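Local structure of amide synthase (Vibrio cholerae, 1L5A) at residues L223-W234 against R367-C375; A286-L295 against A416-A424. The protein is an amide synthase of vibriobactin biosynthesis, a condensation enzyme of the nonribosomal peptide synthetase class that probably catalyses amide bond formation. All coordinates share one frame; numbering follows the deposited sequence.

Contact 1. Residues L223-W234 against R367-C375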
ATOM      1  N   LEU A 223       6.227  23.690  23.840  1.00 56.12           N
ATOM      2  CA  LEU A 223       5.289  22.858  23.092  1.00 52.93           C
ATOM      3  C   LEU A 223       6.050  22.195  21.951  1.00 57.80           C
ATOM      4  O   LEU A 223       5.939  20.982  21.729  1.00 55.07           O
ATOM      5  CB  LEU A 223       4.168  23.722  22.511  1.00 44.07           C
ATOM      6  CG  LEU A 223       2.778  23.140  22.243  1.00 44.44           C
ATOM      7  CD1 LEU A 223       2.270  23.767  20.954  1.00 36.41           C
ATOM      8  CD2 LEU A 223       2.785  21.616  22.141  1.00 23.34           C
ATOM      9  N   LEU A 224       6.822  23.005  21.225  1.00 57.08           N
ATOM     10  CA  LEU A 224       7.605  22.487  20.115  1.00 57.83           C
ATOM     11  C   LEU A 224       8.593  21.465  20.646  1.00 61.95           C
ATOM     12  O   LEU A 224       8.545  20.304  20.236  1.00 65.52           O
ATOM     13  CB  LEU A 224       8.332  23.619  19.392  1.00 52.86           C
ATOM     14  CG  LEU A 224       7.411  24.487  18.528  1.00 54.67           C
ATOM     15  CD1 LEU A 224       8.116  25.770  18.104  1.00 52.41           C
ATOM     16  CD2 LEU A 224       6.978  23.682  17.313  1.00 52.48           C
ATOM     17  N   LYS A 225       9.468  21.874  21.567  1.00 62.35           N
ATOM     18  CA  LYS A 225      10.443  20.939  22.125  1.00 63.40           C
ATOM     19  C   LYS A 225       9.750  19.635  22.475  1.00 60.85           C
ATOM     20  O   LYS A 225      10.111  18.573  21.966  1.00 59.43           O
ATOM     21  CB  LYS A 225      11.119  21.504  23.375  1.00 69.21           C
ATOM     22  CG  LYS A 225      12.340  22.376  23.101  1.00 78.57           C
ATOM     23  CD  LYS A 225      11.962  23.652  22.365  1.00 83.70           C
ATOM     24  CE  LYS A 225      13.130  24.622  22.270  1.00 85.82           C
ATOM     25  NZ  LYS A 225      12.720  25.911  21.636  1.00 88.58           N
ATOM     26  N   LEU A 226       8.740  19.722  23.332  1.00 58.10           N
ATOM     27  CA  LEU A 226       7.995  18.542  23.743  1.00 58.24           C
ATOM     28  C   LEU A 226       7.590  17.689  22.548  1.00 59.32           C
ATOM     29  O   LEU A 226       7.716  16.466  22.580  1.00 60.00           O
ATOM     30  CB  LEU A 226       6.755  18.965  24.519  1.00 57.65           C
ATOM     31  CG  LEU A 226       7.043  19.370  25.956  1.00 56.41           C
ATOM     32  CD1 LEU A 226       5.944  20.259  26.494  1.00 60.28           C
ATOM     33  CD2 LEU A 226       7.179  18.102  26.782  1.00 58.92           C
ATOM     34  N   ALA A 227       7.109  18.348  21.496  1.00 59.00           N
ATOM     35  CA  ALA A 227       6.674  17.673  20.278  1.00 56.78           C
ATOM     36  C   ALA A 227       7.830  16.938  19.624  1.00 58.47           C
ATOM     37  O   ALA A 227       7.732  15.747  19.318  1.00 56.97           O
ATOM     38  CB  ALA A 227       6.108  18.687  19.313  1.00 64.34           C
ATOM     39  N   ASN A 228       8.918  17.671  19.400  1.00 58.29           N
ATOM     40  CA  ASN A 228      10.122  17.118  18.797  1.00 61.58           C
ATOM     41  C   ASN A 228      10.596  15.888  19.558  1.00 61.19           C
ATOM     42  O   ASN A 228      10.758  14.808  18.984  1.00 60.88           O
ATOM     43  CB  ASN A 228      11.250  18.155  18.799  1.00 64.92           C
ATOM     44  CG  ASN A 228      11.006  19.288  17.821  1.00 76.34           C
ATOM     45  OD1 ASN A 228      10.747  19.055  16.634  1.00 82.29           O
ATOM     46  ND2 ASN A 228      11.101  20.526  18.308  1.00 73.32           N
ATOM     47  N   ALA A 229      10.808  16.070  20.858  1.00 56.86           N
ATOM     48  CA  ALA A 229      11.291  15.008  21.723  1.00 57.39           C
ATOM     49  C   ALA A 229      10.489  13.720  21.636  1.00 60.26           C
ATOM     50  O   ALA A 229      10.990  12.649  21.986  1.00 65.01           O
ATOM     51  CB  ALA A 229      11.334  15.494  23.152  1.00 52.16           C
ATOM     52  N   ASN A 230       9.248  13.805  21.172  1.00 56.55           N
ATOM     53  CA  ASN A 230       8.441  12.605  21.074  1.00 52.90           C
ATOM     54  C   ASN A 230       8.147  12.212  19.633  1.00 52.88           C
ATOM     55  O   ASN A 230       7.292  11.364  19.363  1.00 51.60           O
ATOM     56  CB  ASN A 230       7.156  12.792  21.876  1.00 57.70           C
ATOM     57  CG  ASN A 230       7.371  12.582  23.367  1.00 61.89           C
ATOM     58  OD1 ASN A 230       7.199  11.470  23.878  1.00 65.25           O
ATOM     59  ND2 ASN A 230       7.766  13.643  24.071  1.00 55.30           N
ATOM     60  N   GLN A 231       8.877  12.817  18.703  1.00 51.44           N
ATOM     61  CA  GLN A 231       8.697  12.507  17.290  1.00 55.74           C
ATOM     62  C   GLN A 231       7.232  12.639  16.861  1.00 56.41           C
ATOM     63  O   GLN A 231       6.692  11.774  16.158  1.00 54.44           O
ATOM     64  CB  GLN A 231       9.208  11.094  16.996  1.00 52.19           C
ATOM     65  N   ILE A 232       6.590  13.714  17.315  1.00 54.21           N
ATOM     66  CA  ILE A 232       5.203  13.993  16.960  1.00 52.61           C
ATOM     67  C   ILE A 232       5.106  15.482  16.654  1.00 51.83           C
ATOM     68  O   ILE A 232       5.953  16.262  17.096  1.00 47.81           O
ATOM     69  CB  ILE A 232       4.207  13.649  18.108  1.00 53.60           C
ATOM     70  CG1 ILE A 232       4.565  14.424  19.375  1.00 50.74           C
ATOM     71  CG2 ILE A 232       4.188  12.141  18.364  1.00 48.09           C
ATOM     72  CD1 ILE A 232       3.601  14.169  20.519  1.00 50.09           C
ATOM     73  N   GLY A 233       4.100  15.871  15.875  1.00 50.56           N
ATOM     74  CA  GLY A 233       3.932  17.279  15.560  1.00 51.86           C
ATOM     75  C   GLY A 233       3.218  17.964  16.720  1.00 53.83           C
ATOM     76  O   GLY A 233       2.582  17.289  17.537  1.00 50.67           O
ATOM     77  N   TRP A 234       3.301  19.291  16.806  1.00 50.54           N
ATOM     78  CA  TRP A 234       2.635  19.971  17.905  1.00 51.26           C
ATOM     79  C   TRP A 234       1.129  19.745  17.966  1.00 47.89           C
ATOM     80  O   TRP A 234       0.562  19.672  19.055  1.00 48.52           O
ATOM     81  CB  TRP A 234       2.949  21.467  17.915  1.00 56.86           C
ATOM     82  CG  TRP A 234       2.576  22.204  16.714  1.00 55.01           C
ATOM     83  CD1 TRP A 234       3.340  22.403  15.611  1.00 52.09           C
ATOM     84  CD2 TRP A 234       1.363  22.921  16.506  1.00 55.77           C
ATOM     85  NE1 TRP A 234       2.685  23.214  14.724  1.00 50.14           N
ATOM     86  CE2 TRP A 234       1.465  23.550  15.247  1.00 53.13           C
ATOM     87  CE3 TRP A 234       0.196  23.099  17.264  1.00 53.58           C
ATOM     88  CZ2 TRP A 234       0.447  24.350  14.723  1.00 51.05           C
ATOM     89  CZ3 TRP A 234      -0.819  23.893  16.750  1.00 49.81           C
ATOM     90  CH2 TRP A 234      -0.686  24.512  15.486  1.00 59.55           C
ATOM     91  N   ARG A 367      -6.194  27.606  17.711  1.00 41.61           N
ATOM     92  CA  ARG A 367      -5.992  28.250  16.425  1.00 48.36           C
ATOM     93  C   ARG A 367      -4.685  29.016  16.439  1.00 46.85           C
ATOM     94  O   ARG A 367      -4.361  29.715  17.402  1.00 49.68           O
ATOM     95  CB  ARG A 367      -7.165  29.179  16.065  1.00 49.31           C
ATOM     96  CG  ARG A 367      -8.013  29.660  17.250  1.00 59.08           C
ATOM     97  CD  ARG A 367      -9.154  30.597  16.805  1.00 49.59           C
ATOM     98  NE  ARG A 367      -8.676  31.965  16.638  1.00 59.16           N
ATOM     99  CZ  ARG A 367      -8.488  32.822  17.639  1.00 61.32           C
ATOM    100  NH1 ARG A 367      -8.756  32.457  18.887  1.00 57.19           N
ATOM    101  NH2 ARG A 367      -7.996  34.035  17.392  1.00 60.94           N
ATOM    102  N   GLY A 368      -3.923  28.857  15.365  1.00 46.51           N
ATOM    103  CA  GLY A 368      -2.646  29.530  15.261  1.00 42.69           C
ATOM    104  C   GLY A 368      -1.489  28.555  15.152  1.00 43.67           C
ATOM    105  O   GLY A 368      -1.618  27.458  14.592  1.00 34.82           O
ATOM    106  N   SER A 369      -0.355  28.951  15.717  1.00 45.04           N
ATOM    107  CA  SER A 369       0.839  28.131  15.643  1.00 47.74           C
ATOM    108  C   SER A 369       1.867  28.538  16.688  1.00 47.59           C
ATOM    109  O   SER A 369       2.106  29.724  16.914  1.00 47.52           O
ATOM    110  CB  SER A 369       1.448  28.268  14.249  1.00 51.51           C
ATOM    111  OG  SER A 369       2.736  27.690  14.199  1.00 73.52           O
ATOM    112  N   PRO A 370       2.498  27.551  17.340  1.00 49.15           N
ATOM    113  CA  PRO A 370       3.502  27.874  18.358  1.00 49.94           C
ATOM    114  C   PRO A 370       4.628  28.759  17.806  1.00 53.23           C
ATOM    115  O   PRO A 370       5.374  29.382  18.564  1.00 51.80           O
ATOM    116  CB  PRO A 370       3.984  26.498  18.823  1.00 43.29           C
ATOM    117  CG  PRO A 370       3.649  25.588  17.670  1.00 45.84           C
ATOM    118  CD  PRO A 370       2.331  26.097  17.192  1.00 43.69           C
ATOM    119  N   GLN A 371       4.741  28.810  16.483  1.00 53.22           N
ATOM    120  CA  GLN A 371       5.757  29.627  15.838  1.00 62.49           C
ATOM    121  C   GLN A 371       5.375  31.106  15.904  1.00 66.77           C
ATOM    122  O   GLN A 371       6.224  31.994  15.753  1.00 67.36           O
ATOM    123  CB  GLN A 371       5.934  29.218  14.373  1.00 64.48           C
ATOM    124  CG  GLN A 371       6.875  28.051  14.131  1.00 71.04           C
ATOM    125  CD  GLN A 371       6.175  26.714  14.131  1.00 74.08           C
ATOM    126  OE1 GLN A 371       5.246  26.489  13.361  1.00 82.81           O
ATOM    127  NE2 GLN A 371       6.626  25.812  14.990  1.00 79.35           N
ATOM    128  N   HIS A 372       4.093  31.372  16.122  1.00 66.03           N
ATOM    129  CA  HIS A 372       3.615  32.744  16.205  1.00 68.92           C
ATOM    130  C   HIS A 372       2.709  32.891  17.419  1.00 65.73           C
ATOM    131  O   HIS A 372       3.157  32.771  18.558  1.00 63.45           O
ATOM    132  CB  HIS A 372       2.864  33.105  14.923  1.00 73.89           C
ATOM    133  CG  HIS A 372       3.702  32.993  13.688  1.00 82.30           C
ATOM    134  ND1 HIS A 372       4.904  33.657  13.543  1.00 82.22           N
ATOM    135  CD2 HIS A 372       3.526  32.282  12.549  1.00 83.23           C
ATOM    136  CE1 HIS A 372       5.431  33.357  12.369  1.00 82.82           C
ATOM    137  NE2 HIS A 372       4.614  32.524  11.746  1.00 82.95           N
ATOM    138  N   GLU A 373       1.436  33.166  17.173  1.00 64.92           N
ATOM    139  CA  GLU A 373       0.485  33.287  18.257  1.00 60.86           C
ATOM    140  C   GLU A 373      -0.410  32.058  18.199  1.00 58.05           C
ATOM    141  O   GLU A 373      -0.876  31.665  17.129  1.00 53.41           O
ATOM    142  CB  GLU A 373      -0.347  34.560  18.113  1.00 62.59           C
ATOM    143  CG  GLU A 373      -1.377  34.739  19.213  1.00 69.33           C
ATOM    144  CD  GLU A 373      -2.167  36.024  19.070  1.00 77.02           C
ATOM    145  OE1 GLU A 373      -2.502  36.389  17.922  1.00 78.84           O
ATOM    146  OE2 GLU A 373      -2.467  36.658  20.106  1.00 82.17           O
ATOM    147  N   LEU A 374      -0.620  31.443  19.356  1.00 54.56           N
ATOM    148  CA  LEU A 374      -1.460  30.262  19.460  1.00 53.06           C
ATOM    149  C   LEU A 374      -2.503  30.504  20.536  1.00 53.28           C
ATOM    150  O   LEU A 374      -2.166  30.677  21.710  1.00 52.76           O
ATOM    151  CB  LEU A 374      -0.616  29.051  19.842  1.00 49.45           C
ATOM    152  CG  LEU A 374      -1.377  27.739  19.988  1.00 44.90           C
ATOM    153  CD1 LEU A 374      -1.870  27.281  18.622  1.00 36.82           C
ATOM    154  CD2 LEU A 374      -0.463  26.707  20.608  1.00 40.78           C
ATOM    155  N   CYS A 375      -3.771  30.516  20.136  1.00 52.80           N
ATOM    156  CA  CYS A 375      -4.860  30.740  21.088  1.00 54.61           C
ATOM    157  C   CYS A 375      -5.701  29.487  21.332  1.00 51.57           C
ATOM    158  O   CYS A 375      -5.767  28.588  20.486  1.00 53.62           O
ATOM    159  CB  CYS A 375      -5.768  31.874  20.601  1.00 50.39           C
ATOM    160  SG  CYS A 375      -4.873  33.387  20.239  1.00 54.91           S
TER
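P370 lies over one face of the W234 indole, and the other contacts are arranged round this pair. P370 CD stands 3.3 Å from the centroid of the W234 six-membered ring, only 13° off the ring normal, which identifies a CH-pi interaction over the face. P370 CG sits over the five-membered ring, 3.7 Å from W234 CG, so two ring carbons of the proline rest on the aromatic system. W234 owes this pose to its first torsion (chi1 59°), which sets CG between its backbone N and carbonyl carbon, and to chi2 of -89°, which turns the ring across that bond. G233 is the N-cap of helix 234-249 and W234 its first residue, so the indole projects from the first turn of that helix.

L374 comes at the indole obliquely, the two side chains sliding past each other in opposite directions, with L374 CD1 4.0 Å from W234 CZ3. Its second branch serves the neighbouring helix 217-229: L374 CD2 meets L223 CD1 at 4.0 Å. The same L223 methyl reaches P370 CB at 3.9 Å. L224 crosses the proline at about a right angle, CD2 lying 3.9 Å from P370 CG, while the bend of Q371 at chi2 brings its amide beside the two L224 methyls at the more exposed border.

P370 sits in the type I turn S369-H372 that joins strands 362-368 and 374-381. H372 and E373, both facing S369, form a classic beta bulge there. Backbone bonds join R367 to C375 and S369 to E373 within this hairpin, and G368 and L374 bond outward to L337 and L215. The atoms that meet between the two segments are mostly carbon, so cohesion probably rests on dispersion and the CH-pi term, in which the mildly polarised C-H groups next to the proline nitrogen probably suit the electron-rich indole.

Contact 2. Residues A286-L295 against A416-A424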
ATOM      1  N   ALA A 286      -2.823   8.599  33.560  1.00 53.67           N
ATOM      2  CA  ALA A 286      -1.613   9.340  33.901  1.00 59.82           C
ATOM      3  C   ALA A 286      -0.877   8.644  35.050  1.00 63.61           C
ATOM      4  O   ALA A 286       0.272   8.982  35.365  1.00 67.01           O
ATOM      5  CB  ALA A 286      -1.970  10.768  34.296  1.00 53.95           C
ATOM      6  N   GLN A 287      -1.545   7.670  35.664  1.00 61.71           N
ATOM      7  CA  GLN A 287      -0.983   6.927  36.787  1.00 66.42           C
ATOM      8  C   GLN A 287       0.106   5.947  36.349  1.00 69.35           C
ATOM      9  O   GLN A 287      -0.055   5.221  35.366  1.00 72.38           O
ATOM     10  CB  GLN A 287      -2.100   6.179  37.522  1.00 61.99           C
ATOM     11  N   GLN A 288       1.218   5.939  37.082  1.00 70.72           N
ATOM     12  CA  GLN A 288       2.338   5.043  36.787  1.00 73.05           C
ATOM     13  C   GLN A 288       2.963   5.270  35.416  1.00 67.15           C
ATOM     14  O   GLN A 288       3.147   4.324  34.653  1.00 67.17           O
ATOM     15  CB  GLN A 288       1.905   3.571  36.877  1.00 77.37           C
ATOM     16  CG  GLN A 288       2.280   2.863  38.173  1.00 87.82           C
ATOM     17  CD  GLN A 288       1.147   2.848  39.174  1.00 96.52           C
ATOM     18  OE1 GLN A 288       0.763   3.887  39.714  1.00100.92           O
ATOM     19  NE2 GLN A 288       0.598   1.664  39.425  1.00100.63           N
ATOM     20  N   THR A 289       3.301   6.513  35.106  1.00 61.15           N
ATOM     21  CA  THR A 289       3.898   6.808  33.820  1.00 56.41           C
ATOM     22  C   THR A 289       4.502   8.176  33.857  1.00 54.36           C
ATOM     23  O   THR A 289       4.054   9.042  34.603  1.00 54.26           O
ATOM     24  CB  THR A 289       2.861   6.828  32.681  1.00 59.53           C
ATOM     25  OG1 THR A 289       2.101   5.615  32.691  1.00 64.40           O
ATOM     26  CG2 THR A 289       3.564   6.968  31.332  1.00 57.25           C
ATOM     27  N   SER A 290       5.507   8.374  33.023  1.00 50.82           N
ATOM     28  CA  SER A 290       6.162   9.660  32.939  1.00 57.12           C
ATOM     29  C   SER A 290       5.454  10.483  31.872  1.00 58.13           C
ATOM     30  O   SER A 290       4.782   9.934  30.992  1.00 56.73           O
ATOM     31  CB  SER A 290       7.629   9.471  32.557  1.00 59.48           C
ATOM     32  OG  SER A 290       7.754   8.552  31.482  1.00 64.46           O
ATOM     33  N   LEU A 291       5.597  11.800  31.966  1.00 56.61           N
ATOM     34  CA  LEU A 291       5.003  12.707  30.994  1.00 56.21           C
ATOM     35  C   LEU A 291       5.545  12.279  29.632  1.00 56.43           C
ATOM     36  O   LEU A 291       4.800  12.169  28.646  1.00 56.20           O
ATOM     37  CB  LEU A 291       5.429  14.146  31.302  1.00 49.19           C
ATOM     38  CG  LEU A 291       5.207  15.237  30.253  1.00 50.04           C
ATOM     39  CD1 LEU A 291       3.733  15.590  30.168  1.00 40.46           C
ATOM     40  CD2 LEU A 291       6.022  16.468  30.631  1.00 39.99           C
ATOM     41  N   GLY A 292       6.850  12.023  29.602  1.00 52.71           N
ATOM     42  CA  GLY A 292       7.499  11.607  28.375  1.00 50.07           C
ATOM     43  C   GLY A 292       6.840  10.377  27.797  1.00 47.09           C
ATOM     44  O   GLY A 292       6.552  10.325  26.605  1.00 50.77           O
ATOM     45  N   ASN A 293       6.594   9.376  28.632  1.00 43.64           N
ATOM     46  CA  ASN A 293       5.956   8.174  28.136  1.00 49.25           C
ATOM     47  C   ASN A 293       4.481   8.452  27.794  1.00 50.26           C
ATOM     48  O   ASN A 293       3.891   7.778  26.944  1.00 46.66           O
ATOM     49  CB  ASN A 293       6.071   7.051  29.166  1.00 53.65           C
ATOM     50  N   TYR A 294       3.890   9.448  28.447  1.00 48.44           N
ATOM     51  CA  TYR A 294       2.495   9.772  28.184  1.00 47.56           C
ATOM     52  C   TYR A 294       2.344  10.317  26.762  1.00 45.10           C
ATOM     53  O   TYR A 294       1.537   9.825  25.972  1.00 40.57           O
ATOM     54  CB  TYR A 294       1.975  10.801  29.187  1.00 44.01           C
ATOM     55  CG  TYR A 294       0.467  10.861  29.214  1.00 45.36           C
ATOM     56  CD1 TYR A 294      -0.267   9.898  29.898  1.00 41.36           C
ATOM     57  CD2 TYR A 294      -0.233  11.847  28.498  1.00 46.85           C
ATOM     58  CE1 TYR A 294      -1.669   9.906  29.872  1.00 54.07           C
ATOM     59  CE2 TYR A 294      -1.633  11.863  28.461  1.00 41.21           C
ATOM     60  CZ  TYR A 294      -2.343  10.889  29.150  1.00 52.05           C
ATOM     61  OH  TYR A 294      -3.719  10.870  29.109  1.00 51.60           O
ATOM     62  N   LEU A 295       3.126  11.339  26.439  1.00 42.80           N
ATOM     63  CA  LEU A 295       3.074  11.921  25.109  1.00 44.49           C
ATOM     64  C   LEU A 295       3.356  10.864  24.019  1.00 50.43           C
ATOM     65  O   LEU A 295       2.546  10.682  23.094  1.00 47.85           O
ATOM     66  CB  LEU A 295       4.069  13.083  25.016  1.00 35.60           C
ATOM     67  CG  LEU A 295       3.806  14.237  25.997  1.00 43.61           C
ATOM     68  CD1 LEU A 295       4.757  15.420  25.715  1.00 38.24           C
ATOM     69  CD2 LEU A 295       2.346  14.690  25.857  1.00 39.95           C
ATOM     70  N   ALA A 416      14.508  16.998  28.754  1.00 69.59           N
ATOM     71  CA  ALA A 416      14.587  15.611  29.220  1.00 72.48           C
ATOM     72  C   ALA A 416      14.176  15.448  30.684  1.00 71.61           C
ATOM     73  O   ALA A 416      13.582  14.433  31.072  1.00 65.97           O
ATOM     74  CB  ALA A 416      16.000  15.067  29.008  1.00 71.98           C
ATOM     75  N   ARG A 417      14.494  16.446  31.497  1.00 72.03           N
ATOM     76  CA  ARG A 417      14.146  16.387  32.905  1.00 78.02           C
ATOM     77  C   ARG A 417      12.633  16.495  33.094  1.00 81.38           C
ATOM     78  O   ARG A 417      12.043  15.735  33.875  1.00 81.12           O
ATOM     79  CB  ARG A 417      14.881  17.494  33.668  1.00 80.11           C
ATOM     80  CG  ARG A 417      16.380  17.238  33.805  1.00 83.01           C
ATOM     81  CD  ARG A 417      17.136  18.414  34.404  1.00 84.34           C
ATOM     82  NE  ARG A 417      16.780  18.663  35.797  1.00 87.04           N
ATOM     83  CZ  ARG A 417      17.302  19.640  36.534  1.00 87.13           C
ATOM     84  NH1 ARG A 417      18.207  20.458  36.009  1.00 86.63           N
ATOM     85  NH2 ARG A 417      16.914  19.803  37.791  1.00 86.07           N
ATOM     86  N   LEU A 418      12.005  17.424  32.369  1.00 80.04           N
ATOM     87  CA  LEU A 418      10.558  17.616  32.461  1.00 76.46           C
ATOM     88  C   LEU A 418       9.804  16.375  31.976  1.00 77.87           C
ATOM     89  O   LEU A 418       8.801  15.975  32.569  1.00 77.82           O
ATOM     90  CB  LEU A 418      10.125  18.835  31.645  1.00 72.35           C
ATOM     91  CG  LEU A 418       8.646  19.202  31.795  1.00 70.49           C
ATOM     92  CD1 LEU A 418       8.352  19.529  33.253  1.00 67.99           C
ATOM     93  CD2 LEU A 418       8.308  20.383  30.897  1.00 67.53           C
ATOM     94  N   LEU A 419      10.286  15.767  30.894  1.00 76.30           N
ATOM     95  CA  LEU A 419       9.657  14.564  30.365  1.00 74.74           C
ATOM     96  C   LEU A 419       9.895  13.437  31.353  1.00 73.96           C
ATOM     97  O   LEU A 419       9.200  12.415  31.349  1.00 72.84           O
ATOM     98  CB  LEU A 419      10.255  14.205  29.007  1.00 73.60           C
ATOM     99  CG  LEU A 419       9.773  15.113  27.875  1.00 76.34           C
ATOM    100  CD1 LEU A 419      10.552  14.812  26.609  1.00 73.57           C
ATOM    101  CD2 LEU A 419       8.270  14.906  27.665  1.00 71.88           C
ATOM    102  N   ALA A 420      10.886  13.652  32.211  1.00 74.48           N
ATOM    103  CA  ALA A 420      11.261  12.686  33.230  1.00 71.80           C
ATOM    104  C   ALA A 420      10.238  12.606  34.361  1.00 66.04           C
ATOM    105  O   ALA A 420       9.935  11.519  34.843  1.00 61.43           O
ATOM    106  CB  ALA A 420      12.630  13.041  33.785  1.00 75.87           C
ATOM    107  N   GLU A 421       9.705  13.752  34.779  1.00 66.42           N
ATOM    108  CA  GLU A 421       8.722  13.765  35.863  1.00 72.07           C
ATOM    109  C   GLU A 421       7.506  12.925  35.501  1.00 70.83           C
ATOM    110  O   GLU A 421       7.263  12.652  34.326  1.00 72.54           O
ATOM    111  CB  GLU A 421       8.266  15.199  36.181  1.00 74.78           C
ATOM    112  CG  GLU A 421       9.397  16.183  36.487  1.00 84.05           C
ATOM    113  CD  GLU A 421       8.930  17.419  37.258  1.00 90.65           C
ATOM    114  OE1 GLU A 421       7.874  17.992  36.903  1.00 93.68           O
ATOM    115  OE2 GLU A 421       9.627  17.825  38.218  1.00 89.68           O
ATOM    116  N   PRO A 422       6.730  12.491  36.510  1.00 71.47           N
ATOM    117  CA  PRO A 422       5.524  11.678  36.289  1.00 71.67           C
ATOM    118  C   PRO A 422       4.453  12.462  35.510  1.00 72.58           C
ATOM    119  O   PRO A 422       4.400  13.693  35.582  1.00 73.56           O
ATOM    120  CB  PRO A 422       5.071  11.345  37.709  1.00 68.37           C
ATOM    121  CG  PRO A 422       6.362  11.355  38.489  1.00 65.47           C
ATOM    122  CD  PRO A 422       7.039  12.583  37.947  1.00 64.87           C
ATOM    123  N   ALA A 423       3.608  11.754  34.767  1.00 69.95           N
ATOM    124  CA  ALA A 423       2.563  12.409  33.979  1.00 67.77           C
ATOM    125  C   ALA A 423       1.656  13.268  34.865  1.00 67.68           C
ATOM    126  O   ALA A 423       1.361  14.422  34.547  1.00 57.56           O
ATOM    127  CB  ALA A 423       1.739  11.364  33.247  1.00 64.52           C
ATOM    128  N   ALA A 424       1.230  12.691  35.984  1.00 72.37           N
ATOM    129  CA  ALA A 424       0.359  13.369  36.939  1.00 74.06           C
ATOM    130  C   ALA A 424       1.028  14.593  37.578  1.00 75.27           C
ATOM    131  O   ALA A 424       2.070  15.054  37.065  1.00 76.43           O
ATOM    132  CB  ALA A 424      -0.081  12.382  38.021  1.00 71.63           C
TER
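S290 and P422 form a single beta bridge, their CA atoms 4.0 Å apart. On its flanks A423 N donates to T289 O at 2.8 Å and L291 N to E421 O at 3.0 Å, both nearly straight. A third bond, G292 N to L419 O (3.0 Å), meets a carbonyl lone pair. The axes of helix segments 291-295 and 416-420 approach to 8.3 Å at 85°, nearly perpendicular, and the backbone beyond L419 continues across the start of the other helix.

Together these bonds make an N-terminal helix cap partly supplied from a distant segment: S290 is the N-cap, its OG accepts from N293 N, and the L291 and G292 N-H groups are taken by E421 O and L419 O.

A423 CB lies 3.9 Å from A286 CB and also packs against Y294 CB, while the Y294 hydroxyl is engaged with L284 O. L419 reaches over the glycine, its CD2 3.5 Å from G292 CA, and meets L291 and L295 at about right angles. L291, with CG anti to the backbone N (chi1 166°), extends CD2 to within 4.0 Å of L418 CG.

How the contacts relate
The two contacts have centres about 18 Å apart, on the same side of the chain's centre, and their segments alternate along the chain: 223-234, 286-295, 367-375, 416-424. They touch directly through helix 217-229 and N230 just beyond it. L226 CD2 lies 3.5 Å from L419 CD2, while L223 and L224 of the same helix take part in contact 1. Contact 1 thus ties this helix and the start of helix 234-249 to the four-stranded sheet at its hairpin turn; contact 2 ties helix 291-307 to the C-terminal helix 415-420. Sequence-distant pieces of the condensation fold are in this way joined, and the two contacts adjoin through L226, A229 and N230 against L419, G292 and L295.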